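Local coordinates for Lin0012 protein (PDB 3K17) that probably phosphorylates phosphomevalonate with ATP in the mevalonate route to isopentenyl diphosphate, at residues L68-E73 with F77-I82; I82-T87 with A148-L153; A130-F135 with L142-L147. One frame throughout, in Å; residues are numbered along the deposited sequence.

Interaction 1. Residues L68-E73 with F77-I82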
loop_
_atom_site.group_PDB
_atom_site.type_symbol
_atom_site.label_atom_id
_atom_site.label_comp_id
_atom_site.label_asym_id
_atom_site.label_seq_id
_atom_site.Cartn_x
_atom_site.Cartn_y
_atom_site.Cartn_z
ATOM N N LEU A 68 19.267 12.276 9.501
ATOM C CA LEU A 68 19.555 12.020 8.098
ATOM C C LEU A 68 18.810 10.727 7.776
ATOM O O LEU A 68 19.101 9.671 8.344
ATOM C CB LEU A 68 21.058 11.848 7.871
ATOM C CG LEU A 68 21.479 11.357 6.479
ATOM C CD1 LEU A 68 20.972 12.323 5.402
ATOM C CD2 LEU A 68 22.988 11.230 6.422
ATOM N N LYS A 69 17.820 10.809 6.898
ATOM C CA LYS A 69 17.058 9.621 6.547
ATOM C C LYS A 69 16.737 9.586 5.063
ATOM O O LYS A 69 15.577 9.680 4.674
ATOM C CB LYS A 69 15.761 9.552 7.365
ATOM C CG LYS A 69 14.965 10.850 7.425
ATOM C CD LYS A 69 13.578 10.607 8.012
ATOM C CE LYS A 69 12.788 11.901 8.206
ATOM N NZ LYS A 69 13.218 12.657 9.417
ATOM N N PRO A 70 17.767 9.430 4.216
ATOM C CA PRO A 70 17.578 9.385 2.759
ATOM C C PRO A 70 16.834 8.127 2.296
ATOM O O PRO A 70 16.687 7.171 3.053
ATOM C CB PRO A 70 19.007 9.464 2.225
ATOM C CG PRO A 70 19.793 8.730 3.282
ATOM C CD PRO A 70 19.182 9.225 4.577
ATOM N N ASP A 71 16.360 8.132 1.055
ATOM C CA ASP A 71 15.621 6.987 0.528
ATOM C C ASP A 71 16.497 5.837 0.027
ATOM O O ASP A 71 16.134 4.671 0.174
ATOM C CB ASP A 71 14.681 7.439 -0.597
ATOM C CG ASP A 71 13.553 8.327 -0.093
ATOM O OD1 ASP A 71 12.847 7.920 0.856
ATOM O OD2 ASP A 71 13.366 9.431 -0.648
ATOM N N GLY A 72 17.644 6.162 -0.557
ATOM C CA GLY A 72 18.525 5.128 -1.072
ATOM C C GLY A 72 18.983 4.079 -0.065
ATOM O O GLY A 72 19.411 4.397 1.045
ATOM N N GLU A 73 18.904 2.817 -0.468
ATOM C CA GLU A 73 19.301 1.699 0.379
ATOM C C GLU A 73 20.785 1.698 0.746
ATOM O O GLU A 73 21.165 1.244 1.825
ATOM C CB GLU A 73 18.965 0.382 -0.326
ATOM C CG GLU A 73 19.622 -0.849 0.281
ATOM C CD GLU A 73 19.508 -2.068 -0.624
ATOM O OE1 GLU A 73 18.370 -2.438 -0.978
ATOM O OE2 GLU A 73 20.554 -2.653 -0.979
ATOM N N PHE A 77 24.188 2.387 6.114
ATOM C CA PHE A 77 25.271 2.301 7.090
ATOM C C PHE A 77 25.805 3.658 7.529
ATOM O O PHE A 77 25.933 3.901 8.720
ATOM C CB PHE A 77 26.427 1.433 6.572
ATOM C CG PHE A 77 26.176 -0.046 6.709
ATOM C CD1 PHE A 77 26.186 -0.651 7.967
ATOM C CD2 PHE A 77 25.921 -0.829 5.589
ATOM C CE1 PHE A 77 25.940 -2.026 8.111
ATOM C CE2 PHE A 77 25.674 -2.207 5.720
ATOM C CZ PHE A 77 25.685 -2.801 6.990
ATOM N N THR A 78 26.110 4.537 6.578
ATOM C CA THR A 78 26.650 5.845 6.926
ATOM C C THR A 78 25.619 6.776 7.548
ATOM O O THR A 78 25.956 7.582 8.428
ATOM C CB THR A 78 27.317 6.533 5.701
ATOM O OG1 THR A 78 26.390 6.594 4.612
ATOM C CG2 THR A 78 28.540 5.746 5.264
ATOM N N ALA A 79 24.367 6.673 7.108
ATOM C CA ALA A 79 23.323 7.520 7.674
ATOM C C ALA A 79 23.134 7.147 9.137
ATOM O O ALA A 79 22.953 8.011 9.987
ATOM C CB ALA A 79 22.005 7.339 6.923
ATOM N N GLU A 80 23.171 5.852 9.425
ATOM C CA GLU A 80 22.989 5.392 10.796
ATOM C C GLU A 80 24.129 5.886 11.692
ATOM O O GLU A 80 23.899 6.287 12.829
ATOM C CB GLU A 80 22.925 3.865 10.837
ATOM C CG GLU A 80 22.671 3.286 12.210
ATOM C CD GLU A 80 21.223 3.409 12.648
ATOM O OE1 GLU A 80 20.387 3.847 11.832
ATOM O OE2 GLU A 80 20.918 3.057 13.807
ATOM N N ALA A 81 25.355 5.839 11.175
ATOM C CA ALA A 81 26.516 6.295 11.939
ATOM C C ALA A 81 26.379 7.788 12.232
ATOM O O ALA A 81 26.686 8.240 13.323
ATOM C CB ALA A 81 27.790 6.022 11.166
ATOM N N ILE A 82 25.903 8.548 11.248
ATOM C CA ILE A 82 25.706 9.984 11.416
ATOM C C ILE A 82 24.610 10.258 12.451
ATOM O O ILE A 82 24.732 11.159 13.287
ATOM C CB ILE A 82 25.315 10.643 10.059
ATOM C CG1 ILE A 82 26.535 10.688 9.143
ATOM C CG2 ILE A 82 24.749 12.042 10.284
ATOM C CD1 ILE A 82 26.224 11.128 7.718
HETATM O O HOH W 1 24.157 1.040 3.423
#
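Leu-68 and Ile-82 press together at one end of this contact, CD2 of Leu-68 lying 3.5 Å from CD1 of Ile-82, shorter than an ordinary methyl-methyl approach. In Leu-68, CG trans to the backbone N (chi1 171°) is carried toward helix 76-91, where CD2 rests on it; the same methyl is 3.9 Å from CA of Ala-79. Beside it Pro-70 touches through CD alone, CD of Pro-70 standing 4.1 Å from CB of Ala-79. Trp-62 and Leu-51 pack on both Leu-68 and Ile-82, so this end is buried. Lys-69, between the two touching residues, points away from the helix toward its salt bridge with Glu-67. From Asp-71 on the loop is more open, and near Glu-73 a water takes over: it accepts from N of Phe-77 at 3.0 Å and donates weakly to O of Glu-73, which also receives OG1 of Thr-76. Apart from that water bridge, the loop is held to the opening turns of the helix by apolar fit. Small Ala-79 lets the backbone come close, and between residues 68-73 and 77-82 the attachment depends on the shape of a few methyl and methylene groups, not on directed bonds.

Interaction 2. Residues I82-T87 with A148-L153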
loop_
_atom_site.group_PDB
_atom_site.type_symbol
_atom_site.label_atom_id
_atom_site.label_comp_id
_atom_site.label_asym_id
_atom_site.label_seq_id
_atom_site.Cartn_x
_atom_site.Cartn_y
_atom_site.Cartn_z
ATOM N N ILE A 82 25.903 8.548 11.248
ATOM C CA ILE A 82 25.706 9.984 11.416
ATOM C C ILE A 82 24.610 10.258 12.451
ATOM O O ILE A 82 24.732 11.159 13.287
ATOM C CB ILE A 82 25.315 10.643 10.059
ATOM C CG1 ILE A 82 26.535 10.688 9.143
ATOM C CG2 ILE A 82 24.749 12.042 10.284
ATOM C CD1 ILE A 82 26.224 11.128 7.718
ATOM N N ASN A 83 23.540 9.471 12.399
ATOM C CA ASN A 83 22.427 9.648 13.326
ATOM C C ASN A 83 22.821 9.321 14.769
ATOM O O ASN A 83 22.511 10.073 15.695
ATOM C CB ASN A 83 21.237 8.789 12.875
ATOM C CG ASN A 83 20.580 9.329 11.600
ATOM O OD1 ASN A 83 20.036 8.571 10.779
ATOM N ND2 ASN A 83 20.629 10.643 11.433
ATOM N N ILE A 84 23.512 8.207 14.966
ATOM C CA ILE A 84 23.919 7.843 16.311
ATOM C C ILE A 84 24.975 8.825 16.838
ATOM O O ILE A 84 24.974 9.161 18.017
ATOM C CB ILE A 84 24.471 6.402 16.360
ATOM C CG1 ILE A 84 24.601 5.947 17.813
ATOM C CG2 ILE A 84 25.825 6.338 15.665
ATOM C CD1 ILE A 84 25.044 4.502 17.958
ATOM N N ALA A 85 25.865 9.298 15.968
ATOM C CA ALA A 85 26.892 10.244 16.409
ATOM C C ALA A 85 26.213 11.551 16.826
ATOM O O ALA A 85 26.578 12.178 17.826
ATOM C CB ALA A 85 27.882 10.500 15.297
ATOM N N THR A 86 25.211 11.946 16.053
ATOM C CA THR A 86 24.454 13.155 16.319
ATOM C C THR A 86 23.735 13.064 17.663
ATOM O O THR A 86 23.744 14.014 18.441
ATOM C CB THR A 86 23.420 13.402 15.193
ATOM O OG1 THR A 86 24.109 13.773 13.990
ATOM C CG2 THR A 86 22.438 14.487 15.586
ATOM N N THR A 87 23.100 11.925 17.925
ATOM C CA THR A 87 22.394 11.726 19.180
ATOM C C THR A 87 23.390 11.724 20.345
ATOM O O THR A 87 23.083 12.220 21.432
ATOM C CB THR A 87 21.606 10.402 19.178
ATOM O OG1 THR A 87 20.515 10.507 18.254
ATOM C CG2 THR A 87 21.058 10.085 20.580
ATOM N N ALA A 148 30.165 2.962 16.856
ATOM C CA ALA A 148 30.287 2.285 15.573
ATOM C C ALA A 148 29.671 0.887 15.589
ATOM O O ALA A 148 29.042 0.461 14.607
ATOM C CB ALA A 148 31.758 2.208 15.164
ATOM N N ALA A 149 29.848 0.175 16.698
ATOM C CA ALA A 149 29.311 -1.175 16.839
ATOM C C ALA A 149 27.780 -1.188 16.915
ATOM O O ALA A 149 27.130 -2.024 16.276
ATOM C CB ALA A 149 29.900 -1.850 18.077
ATOM N N LEU A 150 27.208 -0.284 17.707
ATOM C CA LEU A 150 25.752 -0.202 17.825
ATOM C C LEU A 150 25.172 0.140 16.458
ATOM O O LEU A 150 24.193 -0.453 16.024
ATOM C CB LEU A 150 25.337 0.885 18.817
ATOM C CG LEU A 150 25.531 0.614 20.312
ATOM C CD1 LEU A 150 25.088 1.823 21.127
ATOM C CD2 LEU A 150 24.719 -0.611 20.707
ATOM N N SER A 151 25.784 1.113 15.792
ATOM C CA SER A 151 25.330 1.546 14.473
ATOM C C SER A 151 25.309 0.380 13.492
ATOM O O SER A 151 24.282 0.075 12.886
ATOM C CB SER A 151 26.253 2.645 13.928
ATOM O OG SER A 151 25.850 3.071 12.630
ATOM N N HIS A 152 26.455 -0.274 13.354
ATOM C CA HIS A 152 26.603 -1.371 12.419
ATOM C C HIS A 152 25.747 -2.601 12.713
ATOM O O HIS A 152 25.224 -3.221 11.789
ATOM C CB HIS A 152 28.080 -1.769 12.322
ATOM C CG HIS A 152 28.402 -2.622 11.133
ATOM N ND1 HIS A 152 28.181 -3.982 11.107
ATOM C CD2 HIS A 152 28.911 -2.300 9.919
ATOM C CE1 HIS A 152 28.544 -4.464 9.930
ATOM N NE2 HIS A 152 28.989 -3.463 9.190
ATOM N N LEU A 153 25.581 -2.952 13.982
ATOM C CA LEU A 153 24.797 -4.138 14.296
ATOM C C LEU A 153 23.302 -3.974 14.002
ATOM O O LEU A 153 22.674 -4.904 13.510
ATOM C CB LEU A 153 25.037 -4.577 15.747
ATOM C CG LEU A 153 24.320 -3.971 16.948
ATOM C CD1 LEU A 153 22.890 -4.496 17.016
ATOM C CD2 LEU A 153 25.082 -4.367 18.224
#
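Ile-84 meets Leu-150 and Ser-151 without any ring or amide between them; the flat groups lie around it. The imidazole of His-152 stacks with the ring of Phe-77, and its NE2 is hydrogen-bonded to OG of Ser-120. The peptide carbonyl of Ile-82 is gripped from opposite faces of its plane: N of Thr-86 comes from one, while OG1 of Thr-86 donates from the other at 2.8 Å to O of Ile-82, tilted 33° from the plane. That second bond ties the threonine hydroxyl back to its own helix. The contact proper is a single isoleucine laid against a helix. Ile-84 carries CG1 trans to the backbone N (chi1 -168°), and its extended arm brings CD1 to 3.7 Å from CB of Leu-150 and 4.1 Å from N of Ser-151. The other branch, CG2 of Ile-84, sits 4.1 Å from CB of Ser-151. The side chains of Ile-84 and Leu-150 are nearly perpendicular. Leu-192 of helix 192-197 packs on both of them, and Ala-188 of a second subunit also touches Ile-84. Helix 76-91 packs on helix 141-156 through Ile-84 and on helix 119-135 through Ala-85, which lies against Leu-131 and Met-132, the three helices touching one another.

Interaction 3. Residues A130-F135 with L142-L147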
loop_
_atom_site.group_PDB
_atom_site.type_symbol
_atom_site.label_atom_id
_atom_site.label_comp_id
_atom_site.label_asym_id
_atom_site.label_seq_id
_atom_site.Cartn_x
_atom_site.Cartn_y
_atom_site.Cartn_z
ATOM N N ALA A 130 35.442 10.720 12.001
ATOM C CA ALA A 130 35.387 12.064 11.440
ATOM C C ALA A 130 34.550 13.028 12.283
ATOM O O ALA A 130 34.954 14.163 12.505
ATOM C CB ALA A 130 34.843 12.020 10.013
ATOM N N LEU A 131 33.388 12.589 12.755
ATOM C CA LEU A 131 32.530 13.471 13.544
ATOM C C LEU A 131 33.041 13.676 14.965
ATOM O O LEU A 131 32.852 14.748 15.543
ATOM C CB LEU A 131 31.084 12.951 13.574
ATOM C CG LEU A 131 30.335 13.042 12.228
ATOM C CD1 LEU A 131 28.982 12.360 12.315
ATOM C CD2 LEU A 131 30.170 14.500 11.842
HETATM N N MSE A 132 33.669 12.655 15.540
HETATM C CA MSE A 132 34.201 12.802 16.884
HETATM C C MSE A 132 35.428 13.711 16.851
HETATM O O MSE A 132 35.581 14.581 17.709
HETATM C CB MSE A 132 34.565 11.446 17.489
HETATM C CG MSE A 132 33.366 10.556 17.814
HETATM SE SE MSE A 132 32.001 11.382 18.916
HETATM C CE MSE A 132 30.810 12.012 17.504
ATOM N N THR A 133 36.293 13.527 15.860
ATOM C CA THR A 133 37.488 14.359 15.756
ATOM C C THR A 133 37.063 15.820 15.591
ATOM O O THR A 133 37.670 16.728 16.161
ATOM C CB THR A 133 38.367 13.957 14.545
ATOM O OG1 THR A 133 38.826 12.611 14.705
ATOM C CG2 THR A 133 39.584 14.876 14.437
ATOM N N LYS A 134 35.996 16.027 14.830
ATOM C CA LYS A 134 35.468 17.356 14.558
ATOM C C LYS A 134 34.683 18.006 15.700
ATOM O O LYS A 134 34.804 19.211 15.924
ATOM C CB LYS A 134 34.571 17.295 13.314
ATOM C CG LYS A 134 33.836 18.583 12.981
ATOM C CD LYS A 134 34.793 19.685 12.542
ATOM C CE LYS A 134 34.026 20.935 12.124
ATOM N NZ LYS A 134 34.937 22.033 11.694
ATOM N N PHE A 135 33.892 17.223 16.429
ATOM C CA PHE A 135 33.054 17.783 17.490
ATOM C C PHE A 135 33.335 17.385 18.942
ATOM O O PHE A 135 32.894 18.072 19.856
ATOM C CB PHE A 135 31.581 17.474 17.192
ATOM C CG PHE A 135 31.067 18.096 15.920
ATOM C CD1 PHE A 135 30.774 19.456 15.861
ATOM C CD2 PHE A 135 30.892 17.321 14.771
ATOM C CE1 PHE A 135 30.316 20.040 14.681
ATOM C CE2 PHE A 135 30.432 17.895 13.580
ATOM C CZ PHE A 135 30.144 19.254 13.535
ATOM N N LEU A 142 37.478 3.464 22.797
ATOM C CA LEU A 142 36.521 2.426 23.159
ATOM C C LEU A 142 35.084 2.927 23.034
ATOM O O LEU A 142 34.194 2.175 22.645
ATOM C CB LEU A 142 36.775 1.930 24.582
ATOM C CG LEU A 142 35.736 0.956 25.136
ATOM C CD1 LEU A 142 35.613 -0.258 24.214
ATOM C CD2 LEU A 142 36.144 0.528 26.549
ATOM N N LYS A 143 34.851 4.189 23.375
ATOM C CA LYS A 143 33.509 4.737 23.255
ATOM C C LYS A 143 33.162 4.849 21.764
ATOM O O LYS A 143 32.024 4.601 21.368
ATOM C CB LYS A 143 33.410 6.107 23.937
ATOM C CG LYS A 143 33.496 6.052 25.463
ATOM C CD LYS A 143 33.309 7.441 26.082
ATOM C CE LYS A 143 33.542 7.445 27.597
ATOM N NZ LYS A 143 32.492 6.713 28.360
ATOM N N LYS A 144 34.141 5.209 20.940
ATOM C CA LYS A 144 33.906 5.312 19.502
ATOM C C LYS A 144 33.584 3.925 18.941
ATOM O O LYS A 144 32.734 3.781 18.063
ATOM C CB LYS A 144 35.123 5.922 18.802
ATOM C CG LYS A 144 35.389 7.358 19.245
ATOM C CD LYS A 144 36.362 8.103 18.346
ATOM C CE LYS A 144 37.784 7.578 18.482
ATOM N NZ LYS A 144 38.719 8.346 17.618
ATOM N N PHE A 145 34.246 2.895 19.459
ATOM C CA PHE A 145 33.961 1.551 18.988
ATOM C C PHE A 145 32.502 1.227 19.286
ATOM O O PHE A 145 31.807 0.651 18.454
ATOM C CB PHE A 145 34.833 0.507 19.686
ATOM C CG PHE A 145 34.317 -0.889 19.527
ATOM C CD1 PHE A 145 34.502 -1.585 18.333
ATOM C CD2 PHE A 145 33.580 -1.488 20.547
ATOM C CE1 PHE A 145 33.958 -2.855 18.158
ATOM C CE2 PHE A 145 33.032 -2.761 20.376
ATOM C CZ PHE A 145 33.224 -3.443 19.176
ATOM N N LYS A 146 32.051 1.586 20.487
ATOM C CA LYS A 146 30.678 1.323 20.900
ATOM C C LYS A 146 29.659 2.019 19.991
ATOM O O LYS A 146 28.638 1.440 19.648
ATOM C CB LYS A 146 30.458 1.772 22.352
ATOM C CG LYS A 146 31.199 0.951 23.403
ATOM C CD LYS A 146 30.880 1.486 24.792
ATOM C CE LYS A 146 31.625 0.739 25.887
ATOM N NZ LYS A 146 31.299 1.307 27.232
ATOM N N LEU A 147 29.924 3.267 19.629
ATOM C CA LEU A 147 29.018 3.987 18.741
ATOM C C LEU A 147 28.984 3.261 17.391
ATOM O O LEU A 147 27.918 2.964 16.864
ATOM C CB LEU A 147 29.497 5.427 18.540
ATOM C CG LEU A 147 29.413 6.370 19.745
ATOM C CD1 LEU A 147 30.144 7.667 19.428
ATOM C CD2 LEU A 147 27.949 6.642 20.096
#
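Met-132, a selenomethionine in this crystal, packs against Lys-144 and Leu-147 from its first side-chain carbon onward. CB of Met-132 lies 3.9 Å from CD of Lys-144. The next atom, CG of Met-132, meets the same methylene at 3.9 Å and also CG of Lys-144 at 4.0 Å, the two chains running past one another in opposite directions. About CB-CG the chain folds (chi2 -53°), turning SE off the lysine and toward the next turn of helix 141-156, where SE of Met-132 stands 4.2 Å from CD1 of Leu-147. A further bend, with chi3 at 95°, swings the terminal methyl toward helix 76-91: CE of Met-132 ends 4.0 Å from CB of Ala-85, and Phe-88 and Leu-89 pack on the same side chain. One residue thus touches two helices in succession. Lys-144 contributes only hydrocarbon here. Its chain bends about CG-CD (chi3 -70°), and its NZ is hydrogen-bonded to OD1 of Asn-129, one turn earlier on the helix that carries Met-132. Met-168 of helix 162-169 and Ile-139 of the connecting loop also pack on Lys-144. Helices 119-135 and 141-156 are consecutive, joined by a short loop, and the contact lies at the far end of helix 119-135 from the glycine-rich GLGSS motif of GHMP kinases. Chemically it is an apolar seam with a polar margin: methylenes of the two chains make the close part, selenium and a leucine methyl the looser part, while the bond to OD1 of Asn-129 holds the amine of Lys-144 at the margin.

From the N terminus, interaction 1 comes first: the loop after strand 50-52 folds back on the helix 76-91 that follows it, closing a very short loop. Interaction 2 opens on the same helix, sharing Ile-82, and closes a much longer loop that takes in strand 99-105 and helix 119-135 before reaching helix 141-156. Interaction 3 falls within that span, joining helix 119-135 to its successor across a brief turn; no two contacts cross. The centres of interactions 2 and 3 are about 9 Å apart, and Ile-84 reaches the backbone of Leu-147. Interactions 2 and 3 bind three helices in the GHMP N-terminal family region, and interaction 1 ties the preceding loop onto the first of them.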